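Local coordinates for VgrG protein (Vibrio cholerae, PDB 4DTH) that probably cross-links actin monomers through its actin cross-linking domain, which binds ATP and magnesium, at residues S24-E30 against G172-G178; F209-T213 against A297-H301; E276-T281 against A347-R353. All coordinates share one frame; numbering follows the deposited sequence.

In the fold
Three contacts of one domain illustrate how chemistry follows place in a fold. Contacts 1 and 3 lie near the centre of the chain, about 10 Å apart between centres, and share a sheet: strands 173-180 and 343-352 are neighbours, so four strands run side by side. Both combine paired backbones with a face turned to ATP that carries polar side chains, and Gln174 and Glu351 belong to the same magnesium site. Contact 2 lies about 31 Å from the chain centre and joins two helices; although largely buried, it is far from the nucleotide. Rings, a methyl group and a water replace strand pairing there, and its nearest atoms remain about 13 Å from contact 3.

Contact 1 of 3, residues S24-E30 against G172-G178; sequences SIGIENE and GQQATVG. With MG (magnesium ion), chain D; MG (magnesium ion), chain E; ATP (adenosine-5'-triphosphate), chain B.
Ser24 and Gly178 begin a run of main-chain hydrogen bonds that ties segments 24-30 and 172-178 together. Ser24 with Gly178, Gly26 with Thr176 and Glu28 with Gln174 each exchange two bonds, and beyond them Glu30 N gives a nearly straight one to Gly172 O (2.8 Å). The strands run antiparallel, at 162° to each other.

Apolar contacts lie on the face that carries Ile25, Ile27, Ala175 and Val177. Ile25 sends CG1 anti to the backbone N (chi1 -172°), which carries CD1 to within 3.9 Å of Val177 CG2; Ala175 CB lies next along. Met111 of helix 101-124 packs on Ile27 from this side.

The other face is the floor of the ATP pocket, so a single pair of strands is packed against the protein on one side and is binding site on the other. Ser24 OG donates to adenine N1 over 2.6 Å. Gly26, without a side chain, lets the ribose settle close, its CA 3.1 Å from ATP O2'. One water links protein and sugar: it donates to Glu28 OE1 at 2.7 Å and also hydrogen-bonds to Thr176 OG1 and ATP O3'.

Metal bonds complete the set. Gln174 bends at chi2 (96°) to bring its amide OE1 to one magnesium at 2.5 Å, in a site shared with Glu28 and Glu351. The carboxylate of Glu28 stands nearly perpendicular to that amide, with OE1 2.9 Å from this magnesium, while OE2 binds the second magnesium at 2.6 Å, where Glu90 is the other protein residue.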
loop_
_atom_site.group_PDB
_atom_site.type_symbol
_atom_site.label_atom_id
_atom_site.label_comp_id
_atom_site.label_asym_id
_atom_site.label_seq_id
_atom_site.Cartn_x
_atom_site.Cartn_y
_atom_site.Cartn_z
ATOM N N SER A 24 -5.224 7.031 10.175
ATOM C CA SER A 24 -5.303 5.574 10.232
ATOM C C SER A 24 -4.005 4.905 9.793
ATOM O O SER A 24 -3.186 5.521 9.103
ATOM C CB SER A 24 -6.456 5.083 9.368
ATOM O OG SER A 24 -6.308 5.605 8.059
ATOM N N ILE A 25 -3.827 3.631 10.185
ATOM C CA ILE A 25 -2.639 2.884 9.821
ATOM C C ILE A 25 -2.978 1.438 9.493
ATOM O O ILE A 25 -3.801 0.822 10.170
ATOM C CB ILE A 25 -1.509 3.007 10.892
ATOM C CG1 ILE A 25 -0.176 2.380 10.417
ATOM C CG2 ILE A 25 -1.942 2.462 12.266
ATOM C CD1 ILE A 25 1.074 2.990 10.993
ATOM N N GLY A 26 -2.324 0.937 8.458
ATOM C CA GLY A 26 -2.390 -0.450 8.027
ATOM C C GLY A 26 -0.983 -0.978 7.876
ATOM O O GLY A 26 -0.043 -0.195 7.701
ATOM N N ILE A 27 -0.811 -2.300 7.992
ATOM C CA ILE A 27 0.515 -2.912 7.877
ATOM C C ILE A 27 0.478 -4.100 6.916
ATOM O O ILE A 27 -0.559 -4.748 6.769
ATOM C CB ILE A 27 1.165 -3.288 9.247
ATOM C CG1 ILE A 27 0.335 -4.371 10.001
ATOM C CG2 ILE A 27 1.431 -2.039 10.128
ATOM C CD1 ILE A 27 1.033 -5.034 11.233
ATOM N N GLU A 28 1.612 -4.361 6.263
ATOM C CA GLU A 28 1.817 -5.472 5.332
ATOM C C GLU A 28 3.016 -6.215 5.840
ATOM O O GLU A 28 4.031 -5.601 6.181
ATOM C CB GLU A 28 2.047 -4.977 3.903
ATOM C CG GLU A 28 0.811 -4.370 3.272
ATOM C CD GLU A 28 1.100 -3.580 2.011
ATOM O OE1 GLU A 28 1.833 -2.567 2.087
ATOM O OE2 GLU A 28 0.593 -3.981 0.942
ATOM N N ASN A 29 2.893 -7.532 5.954
ATOM C CA ASN A 29 3.918 -8.337 6.584
ATOM C C ASN A 29 4.121 -9.663 5.852
ATOM O O ASN A 29 3.331 -10.600 6.026
ATOM C CB ASN A 29 3.430 -8.565 8.025
ATOM C CG ASN A 29 4.357 -9.260 8.969
ATOM O OD1 ASN A 29 3.909 -9.879 9.943
ATOM N ND2 ASN A 29 5.639 -9.120 8.752
ATOM N N GLU A 30 5.182 -9.729 5.028
ATOM C CA GLU A 30 5.497 -10.936 4.260
ATOM C C GLU A 30 6.197 -11.945 5.167
ATOM O O GLU A 30 7.139 -11.601 5.873
ATOM C CB GLU A 30 6.344 -10.595 3.028
ATOM C CG GLU A 30 6.441 -11.710 1.999
ATOM C CD GLU A 30 7.390 -11.416 0.851
ATOM O OE1 GLU A 30 7.323 -12.145 -0.162
ATOM O OE2 GLU A 30 8.188 -10.457 0.953
ATOM N N GLY A 172 10.480 -7.464 4.972
ATOM C CA GLY A 172 9.196 -7.993 4.516
ATOM C C GLY A 172 8.031 -7.135 4.982
ATOM O O GLY A 172 6.870 -7.501 4.780
ATOM N N GLN A 173 8.329 -5.973 5.590
ATOM C CA GLN A 173 7.308 -5.119 6.181
ATOM C C GLN A 173 7.134 -3.731 5.596
ATOM O O GLN A 173 8.113 -3.030 5.322
ATOM C CB GLN A 173 7.541 -5.004 7.695
ATOM C CG GLN A 173 7.380 -6.343 8.426
ATOM C CD GLN A 173 7.716 -6.303 9.898
ATOM O OE1 GLN A 173 8.540 -5.512 10.373
ATOM N NE2 GLN A 173 7.128 -7.221 10.645
ATOM N N GLN A 174 5.869 -3.317 5.469
ATOM C CA GLN A 174 5.488 -1.958 5.077
ATOM C C GLN A 174 4.385 -1.478 5.998
ATOM O O GLN A 174 3.718 -2.284 6.649
ATOM C CB GLN A 174 4.981 -1.879 3.630
ATOM C CG GLN A 174 6.084 -1.903 2.583
ATOM C CD GLN A 174 6.280 -3.296 2.079
ATOM O OE1 GLN A 174 5.372 -3.917 1.515
ATOM N NE2 GLN A 174 7.471 -3.825 2.287
ATOM N N ALA A 175 4.190 -0.157 6.041
ATOM C CA ALA A 175 3.104 0.462 6.773
ATOM C C ALA A 175 2.467 1.480 5.843
ATOM O O ALA A 175 3.168 2.116 5.046
ATOM C CB ALA A 175 3.624 1.153 8.024
ATOM N N THR A 176 1.136 1.615 5.929
ATOM C CA THR A 176 0.364 2.578 5.153
ATOM C C THR A 176 -0.364 3.485 6.124
ATOM O O THR A 176 -1.070 2.994 7.004
ATOM C CB THR A 176 -0.533 1.878 4.120
ATOM O OG1 THR A 176 0.309 1.182 3.191
ATOM C CG2 THR A 176 -1.432 2.851 3.356
ATOM N N VAL A 177 -0.178 4.802 5.973
ATOM C CA VAL A 177 -0.789 5.817 6.829
ATOM C C VAL A 177 -1.815 6.593 6.011
ATOM O O VAL A 177 -1.514 7.025 4.899
ATOM C CB VAL A 177 0.295 6.749 7.457
ATOM C CG1 VAL A 177 -0.316 7.987 8.127
ATOM C CG2 VAL A 177 1.187 5.984 8.435
ATOM N N GLY A 178 -3.003 6.777 6.583
ATOM C CA GLY A 178 -4.058 7.570 5.968
ATOM C C GLY A 178 -4.306 8.823 6.776
ATOM O O GLY A 178 -4.430 8.741 7.998
HETATM MG MG MG D . 3.675 -2.972 -0.065
HETATM MG MG MG E . -0.651 -6.029 0.027
HETATM P PG ATP B . -0.227 -2.181 -4.275
HETATM O O1G ATP B . 0.838 -1.364 -3.615
HETATM O O2G ATP B . -1.038 -1.344 -5.225
HETATM O O3G ATP B . 0.340 -3.346 -5.035
HETATM P PB ATP B . -2.425 -3.534 -2.997
HETATM O O1B ATP B . -3.388 -3.129 -4.041
HETATM O O2B ATP B . -2.094 -4.995 -3.189
HETATM O O3B ATP B . -1.181 -2.721 -3.108
HETATM P PA ATP B . -3.890 -2.218 -0.963
HETATM O O1A ATP B . -4.113 -1.180 -1.992
HETATM O O2A ATP B . -5.258 -2.782 -0.571
HETATM O O3A ATP B . -3.058 -3.311 -1.541
HETATM O "O5'" ATP B . -3.149 -1.548 0.292
HETATM C "C5'" ATP B . -3.089 -2.344 1.487
HETATM C "C4'" ATP B . -2.512 -1.586 2.652
HETATM O "O4'" ATP B . -3.268 -0.361 2.876
HETATM C "C3'" ATP B . -2.582 -2.350 3.975
HETATM O "O3'" ATP B . -1.468 -2.079 4.822
HETATM C "C2'" ATP B . -3.884 -1.831 4.568
HETATM O "O2'" ATP B . -4.024 -2.073 5.958
HETATM C "C1'" ATP B . -3.745 -0.364 4.214
HETATM N N9 ATP B . -4.962 0.448 4.303
HETATM C C8 ATP B . -6.139 0.251 3.633
HETATM N N7 ATP B . -7.054 1.150 3.906
HETATM C C5 ATP B . -6.437 1.993 4.820
HETATM C C6 ATP B . -6.864 3.157 5.491
HETATM N N6 ATP B . -8.077 3.705 5.342
HETATM N N1 ATP B . -5.983 3.761 6.321
HETATM C C2 ATP B . -4.763 3.236 6.465
HETATM N N3 ATP B . -4.248 2.153 5.888
HETATM C C4 ATP B . -5.140 1.564 5.071
HETATM O O HOH W 1 1.238 -1.182 4.342
#

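Contact 2 of 3, residues F209-T213 against A297-H301; sequences FASLT and AVMKH
A T-shaped aromatic pair joins the C-terminal end of helix 204-212 to helix 292-307, a simple case of helices meeting through rings rather than through aliphatic ridges alone. Phe209 turns its edge to the face of His301, with ring centroids 5.7 Å apart and planes at 81°. The same phenyl ring also touches Val298, its CZ 3.9 Å from CG2, while Ala297 O lies at the ring's edge, near its plane.

The imidazole is held within its own helix. His301 ND1 donates to Ala297 O, one turn earlier, across 2.7 Å at 170°, and the acceptor lies in the ring plane; this bond fixes the rotation of the ring and thus the face it presents. At the other nitrogen, a water lies 2.7 Å from NE2, hydrogen-bonded to it, and donates to Leu212 O, bridging the two helices where no direct hydrogen bond crosses.

Thr213, the first residue past the helix, fits between the rings. With OG1 placed between the backbone N and the carbonyl carbon (chi1 58°), the hydroxyl donates back to Phe209 O at 2.9 Å and CG2 is turned inward. That methyl makes a CH-pi contact over the imidazole face, 4.0 Å from the centroid, and also sits above the rim of one Phe209 face. Leu212 CD1 meets His301 at CD2, across NE2 from CE1, where Thr213 CG2 comes closest.

Helix 221-245 packs against both partners: its Phe228 ring meets Phe209 and touches His301, while Glu216, in a loop, lies against Ala297 and His301.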
loop_
_atom_site.group_PDB
_atom_site.type_symbol
_atom_site.label_atom_id
_atom_site.label_comp_id
_atom_site.label_asym_id
_atom_site.label_seq_id
_atom_site.Cartn_x
_atom_site.Cartn_y
_atom_site.Cartn_z
ATOM N N PHE A 209 2.981 29.451 -4.303
ATOM C CA PHE A 209 1.611 29.607 -4.830
ATOM C C PHE A 209 0.993 30.934 -4.350
ATOM O O PHE A 209 0.363 31.635 -5.137
ATOM C CB PHE A 209 0.709 28.420 -4.425
ATOM C CG PHE A 209 -0.678 28.449 -5.028
ATOM C CD1 PHE A 209 -0.886 28.077 -6.349
ATOM C CD2 PHE A 209 -1.771 28.882 -4.282
ATOM C CE1 PHE A 209 -2.159 28.111 -6.908
ATOM C CE2 PHE A 209 -3.042 28.920 -4.843
ATOM C CZ PHE A 209 -3.230 28.540 -6.150
ATOM N N ALA A 210 1.179 31.258 -3.067
ATOM C CA ALA A 210 0.654 32.485 -2.455
ATOM C C ALA A 210 1.142 33.737 -3.213
ATOM O O ALA A 210 0.338 34.635 -3.472
ATOM C CB ALA A 210 1.066 32.548 -0.993
ATOM N N SER A 211 2.427 33.750 -3.635
ATOM C CA SER A 211 3.042 34.836 -4.414
ATOM C C SER A 211 2.436 34.981 -5.808
ATOM O O SER A 211 2.292 36.104 -6.283
ATOM C CB SER A 211 4.544 34.610 -4.559
ATOM O OG SER A 211 5.202 34.614 -3.305
ATOM N N LEU A 212 2.103 33.847 -6.465
ATOM C CA LEU A 212 1.543 33.810 -7.820
ATOM C C LEU A 212 0.090 34.257 -7.888
ATOM O O LEU A 212 -0.386 34.594 -8.976
ATOM C CB LEU A 212 1.616 32.359 -8.392
ATOM C CG LEU A 212 2.952 31.611 -8.353
ATOM C CD1 LEU A 212 2.788 30.192 -8.806
ATOM C CD2 LEU A 212 3.985 32.270 -9.233
ATOM N N THR A 213 -0.648 34.151 -6.758
ATOM C CA THR A 213 -2.098 34.373 -6.742
ATOM C C THR A 213 -2.593 35.527 -5.851
ATOM O O THR A 213 -3.712 35.450 -5.340
ATOM C CB THR A 213 -2.812 33.037 -6.413
ATOM O OG1 THR A 213 -2.333 32.563 -5.149
ATOM C CG2 THR A 213 -2.599 31.973 -7.487
ATOM N N ALA A 297 -7.719 27.442 -10.443
ATOM C CA ALA A 297 -6.544 28.273 -10.144
ATOM C C ALA A 297 -5.322 27.416 -9.795
ATOM O O ALA A 297 -4.229 27.688 -10.290
ATOM C CB ALA A 297 -6.856 29.240 -9.009
ATOM N N VAL A 298 -5.510 26.355 -8.981
ATOM C CA VAL A 298 -4.423 25.438 -8.615
ATOM C C VAL A 298 -3.895 24.736 -9.876
ATOM O O VAL A 298 -2.691 24.791 -10.148
ATOM C CB VAL A 298 -4.863 24.410 -7.526
ATOM C CG1 VAL A 298 -3.861 23.263 -7.404
ATOM C CG2 VAL A 298 -5.073 25.082 -6.174
ATOM N N MET A 299 -4.797 24.074 -10.636
ATOM C CA MET A 299 -4.448 23.306 -11.833
ATOM C C MET A 299 -3.747 24.127 -12.901
ATOM O O MET A 299 -2.744 23.668 -13.457
ATOM C CB MET A 299 -5.662 22.547 -12.399
ATOM C CG MET A 299 -6.257 21.526 -11.423
ATOM S SD MET A 299 -5.055 20.483 -10.548
ATOM C CE MET A 299 -4.334 19.669 -11.861
ATOM N N LYS A 300 -4.250 25.345 -13.158
ATOM C CA LYS A 300 -3.679 26.266 -14.141
ATOM C C LYS A 300 -2.221 26.609 -13.804
ATOM O O LYS A 300 -1.402 26.702 -14.718
ATOM C CB LYS A 300 -4.539 27.546 -14.256
ATOM C CG LYS A 300 -5.294 27.675 -15.584
ATOM C CD LYS A 300 -6.808 27.758 -15.390
ATOM C CE LYS A 300 -7.591 27.790 -16.682
ATOM N NZ LYS A 300 -8.646 28.838 -16.640
ATOM N N HIS A 301 -1.883 26.724 -12.505
ATOM C CA HIS A 301 -0.529 27.059 -12.045
ATOM C C HIS A 301 0.481 25.909 -12.021
ATOM O O HIS A 301 1.685 26.163 -11.924
ATOM C CB HIS A 301 -0.574 27.798 -10.705
ATOM C CG HIS A 301 -1.032 29.213 -10.839
ATOM N ND1 HIS A 301 -2.368 29.551 -10.736
ATOM C CD2 HIS A 301 -0.316 30.335 -11.085
ATOM C CE1 HIS A 301 -2.422 30.865 -10.911
ATOM N NE2 HIS A 301 -1.210 31.380 -11.108
HETATM O O HOH W 2 -1.340 34.047 -11.386
#

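Contact 3 of 3, residues E276-T281 against A347-R353; sequences EILPRT and AILFEFR. With ATP (adenosine-5'-triphosphate), chain B; SO4 (sulfate ion), chain F.
Part of the ATP pocket beside the phosphates is built where Arg280 and Glu351 meet, on the pairing of short strand 277-279 with strand 343-352. The strands are antiparallel; Leu278 and Glu351 exchange two backbone hydrogen bonds, and Arg280 N continues the pattern to Leu349 O. Just past the strand a side chain takes over: Thr281 OG1 accepts from Leu349 N at 2.9 Å.

On the face away from the nucleotide, Ile277 lies alongside Phe352, its CD1 3.6 Å from CE2, and its CG2 reaches Phe350 CB. Leu195 of helix 190-196 packs on all three.

Toward ATP, Leu349 CD2 rests over the adenine face, 3.4 Å from C5. Arg280, folded at chi2 and chi3, curls over Glu351 and brings its guanidinium to the phosphates: ATP O2G lies over one face, and NH2 points to O1A, though at a doubtfully short distance. NH1 is held by His331 O. The salt bridge from Arg280 NE to Glu351 OE1 is long, 3.9 Å, with a water interposed, accepting from NE at 3.1 Å and donating to OE1. Glu351 OE2 is held more closely by Arg353 NH1, at 2.8 Å, on the syn side but tilted out of the carboxylate plane. Arg353 also grips a sulfate, probably from the crystallisation liquor, NH1 to O4 at 2.9 Å and NH2 to O2 at 2.8 Å, both nearly straight; Lys272 shares that ion.

Both arginines probably offset part of the negative charge of Glu351, which serves magnesium, and Arg280 that of the phosphates; the sulfate may mark an anion-binding spot.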
loop_
_atom_site.group_PDB
_atom_site.type_symbol
_atom_site.label_atom_id
_atom_site.label_comp_id
_atom_site.label_asym_id
_atom_site.label_seq_id
_atom_site.Cartn_x
_atom_site.Cartn_y
_atom_site.Cartn_z
ATOM N N GLU A 276 9.987 6.375 -1.660
ATOM C CA GLU A 276 10.256 6.138 -0.218
ATOM C C GLU A 276 8.933 6.122 0.559
ATOM O O GLU A 276 8.589 5.120 1.188
ATOM C CB GLU A 276 11.255 7.144 0.381
ATOM C CG GLU A 276 12.639 7.058 -0.250
ATOM C CD GLU A 276 13.670 8.003 0.333
ATOM O OE1 GLU A 276 14.626 8.345 -0.398
ATOM O OE2 GLU A 276 13.524 8.411 1.508
ATOM N N ILE A 277 8.200 7.235 0.500
ATOM C CA ILE A 277 6.857 7.397 1.037
ATOM C C ILE A 277 6.017 7.494 -0.241
ATOM O O ILE A 277 6.018 8.518 -0.935
ATOM C CB ILE A 277 6.724 8.623 1.979
ATOM C CG1 ILE A 277 7.643 8.446 3.213
ATOM C CG2 ILE A 277 5.261 8.811 2.404
ATOM C CD1 ILE A 277 7.828 9.686 4.124
ATOM N N LEU A 278 5.369 6.386 -0.580
ATOM C CA LEU A 278 4.630 6.253 -1.829
ATOM C C LEU A 278 3.165 6.698 -1.747
ATOM O O LEU A 278 2.385 6.065 -1.037
ATOM C CB LEU A 278 4.713 4.782 -2.305
ATOM C CG LEU A 278 3.948 4.393 -3.575
ATOM C CD1 LEU A 278 4.571 5.023 -4.817
ATOM C CD2 LEU A 278 3.883 2.867 -3.720
ATOM N N PRO A 279 2.751 7.740 -2.506
ATOM C CA PRO A 279 1.319 8.098 -2.530
ATOM C C PRO A 279 0.483 6.906 -3.022
ATOM O O PRO A 279 0.863 6.239 -3.996
ATOM C CB PRO A 279 1.270 9.259 -3.527
ATOM C CG PRO A 279 2.677 9.848 -3.483
ATOM C CD PRO A 279 3.534 8.614 -3.401
ATOM N N ARG A 280 -0.596 6.585 -2.296
ATOM C CA ARG A 280 -1.450 5.445 -2.624
ATOM C C ARG A 280 -2.831 5.866 -3.084
ATOM O O ARG A 280 -3.666 5.003 -3.358
ATOM C CB ARG A 280 -1.572 4.481 -1.417
ATOM C CG ARG A 280 -0.288 3.725 -1.085
ATOM C CD ARG A 280 0.040 2.570 -2.029
ATOM N NE ARG A 280 -1.006 1.545 -2.065
ATOM C CZ ARG A 280 -1.845 1.370 -3.082
ATOM N NH1 ARG A 280 -1.773 2.149 -4.152
ATOM N NH2 ARG A 280 -2.756 0.412 -3.038
ATOM N N THR A 281 -3.091 7.178 -3.149
ATOM C CA THR A 281 -4.405 7.679 -3.544
ATOM C C THR A 281 -4.256 8.426 -4.848
ATOM O O THR A 281 -3.273 9.147 -5.046
ATOM C CB THR A 281 -5.011 8.541 -2.413
ATOM O OG1 THR A 281 -5.106 7.756 -1.224
ATOM C CG2 THR A 281 -6.408 9.115 -2.761
ATOM N N ALA A 347 -9.602 11.181 2.589
ATOM C CA ALA A 347 -8.380 10.719 3.213
ATOM C C ALA A 347 -7.446 10.344 2.072
ATOM O O ALA A 347 -7.888 9.808 1.049
ATOM C CB ALA A 347 -8.643 9.495 4.091
ATOM N N ILE A 348 -6.164 10.658 2.236
ATOM C CA ILE A 348 -5.120 10.304 1.269
ATOM C C ILE A 348 -4.119 9.418 1.970
ATOM O O ILE A 348 -3.775 9.663 3.131
ATOM C CB ILE A 348 -4.500 11.518 0.515
ATOM C CG1 ILE A 348 -3.951 12.587 1.500
ATOM C CG2 ILE A 348 -5.533 12.089 -0.487
ATOM C CD1 ILE A 348 -3.208 13.816 0.826
ATOM N N LEU A 349 -3.705 8.342 1.292
ATOM C CA LEU A 349 -2.862 7.307 1.879
ATOM C C LEU A 349 -1.455 7.242 1.359
ATOM O O LEU A 349 -1.207 7.559 0.204
ATOM C CB LEU A 349 -3.553 5.948 1.719
ATOM C CG LEU A 349 -4.576 5.613 2.815
ATOM C CD1 LEU A 349 -5.854 6.472 2.710
ATOM C CD2 LEU A 349 -4.935 4.193 2.746
ATOM N N PHE A 350 -0.520 6.797 2.225
ATOM C CA PHE A 350 0.894 6.738 1.867
ATOM C C PHE A 350 1.538 5.489 2.381
ATOM O O PHE A 350 1.383 5.149 3.555
ATOM C CB PHE A 350 1.636 7.975 2.410
ATOM C CG PHE A 350 1.040 9.270 1.921
ATOM C CD1 PHE A 350 1.450 9.830 0.714
ATOM C CD2 PHE A 350 0.019 9.896 2.630
ATOM C CE1 PHE A 350 0.851 10.992 0.227
ATOM C CE2 PHE A 350 -0.576 11.064 2.146
ATOM C CZ PHE A 350 -0.164 11.598 0.943
ATOM N N GLU A 351 2.295 4.818 1.505
ATOM C CA GLU A 351 2.980 3.585 1.857
ATOM C C GLU A 351 4.451 3.847 2.158
ATOM O O GLU A 351 5.185 4.359 1.302
ATOM C CB GLU A 351 2.830 2.570 0.706
ATOM C CG GLU A 351 3.553 1.255 0.936
ATOM C CD GLU A 351 3.474 0.282 -0.226
ATOM O OE1 GLU A 351 2.413 0.216 -0.882
ATOM O OE2 GLU A 351 4.453 -0.469 -0.429
ATOM N N PHE A 352 4.886 3.461 3.362
ATOM C CA PHE A 352 6.288 3.549 3.766
ATOM C C PHE A 352 6.935 2.260 3.266
ATOM O O PHE A 352 6.687 1.186 3.824
ATOM C CB PHE A 352 6.407 3.693 5.292
ATOM C CG PHE A 352 5.970 5.055 5.777
ATOM C CD1 PHE A 352 4.620 5.350 5.952
ATOM C CD2 PHE A 352 6.907 6.048 6.043
ATOM C CE1 PHE A 352 4.216 6.617 6.390
ATOM C CE2 PHE A 352 6.501 7.309 6.500
ATOM C CZ PHE A 352 5.160 7.589 6.652
ATOM N N ARG A 353 7.717 2.362 2.181
ATOM C CA ARG A 353 8.390 1.223 1.528
ATOM C C ARG A 353 9.309 0.476 2.488
ATOM O O ARG A 353 9.394 -0.751 2.447
ATOM C CB ARG A 353 9.105 1.668 0.246
ATOM C CG ARG A 353 8.133 2.246 -0.813
ATOM C CD ARG A 353 7.192 1.190 -1.403
ATOM N NE ARG A 353 7.923 0.231 -2.240
ATOM C CZ ARG A 353 7.410 -0.884 -2.749
ATOM N NH1 ARG A 353 6.144 -1.211 -2.510
ATOM N NH2 ARG A 353 8.152 -1.672 -3.518
HETATM P PG ATP B . -0.227 -2.181 -4.275
HETATM O O1G ATP B . 0.838 -1.364 -3.615
HETATM O O2G ATP B . -1.038 -1.344 -5.225
HETATM O O3G ATP B . 0.340 -3.346 -5.035
HETATM P PB ATP B . -2.425 -3.534 -2.997
HETATM O O1B ATP B . -3.388 -3.129 -4.041
HETATM O O2B ATP B . -2.094 -4.995 -3.189
HETATM O O3B ATP B . -1.181 -2.721 -3.108
HETATM P PA ATP B . -3.890 -2.218 -0.963
HETATM O O1A ATP B . -4.113 -1.180 -1.992
HETATM O O2A ATP B . -5.258 -2.782 -0.571
HETATM O O3A ATP B . -3.058 -3.311 -1.541
HETATM O "O5'" ATP B . -3.149 -1.548 0.292
HETATM C "C5'" ATP B . -3.089 -2.344 1.487
HETATM C "C4'" ATP B . -2.512 -1.586 2.652
HETATM O "O4'" ATP B . -3.268 -0.361 2.876
HETATM C "C3'" ATP B . -2.582 -2.350 3.975
HETATM O "O3'" ATP B . -1.468 -2.079 4.822
HETATM C "C2'" ATP B . -3.884 -1.831 4.568
HETATM O "O2'" ATP B . -4.024 -2.073 5.958
HETATM C "C1'" ATP B . -3.745 -0.364 4.214
HETATM N N9 ATP B . -4.962 0.448 4.303
HETATM C C8 ATP B . -6.139 0.251 3.633
HETATM N N7 ATP B . -7.054 1.150 3.906
HETATM C C5 ATP B . -6.437 1.993 4.820
HETATM C C6 ATP B . -6.864 3.157 5.491
HETATM N N6 ATP B . -8.077 3.705 5.342
HETATM N N1 ATP B . -5.983 3.761 6.321
HETATM C C2 ATP B . -4.763 3.236 6.465
HETATM N N3 ATP B . -4.248 2.153 5.888
HETATM C C4 ATP B . -5.140 1.564 5.071
HETATM S S SO4 F . 5.783 -4.353 -4.639
HETATM O O1 SO4 F . 5.581 -5.804 -4.564
HETATM O O2 SO4 F . 7.188 -4.056 -4.506
HETATM O O3 SO4 F . 5.261 -3.878 -5.907
HETATM O O4 SO4 F . 5.040 -3.702 -3.558
HETATM O O HOH W 3 -0.175 0.249 0.649
HETATM O O HOH W 4 -1.849 9.589 -1.648
#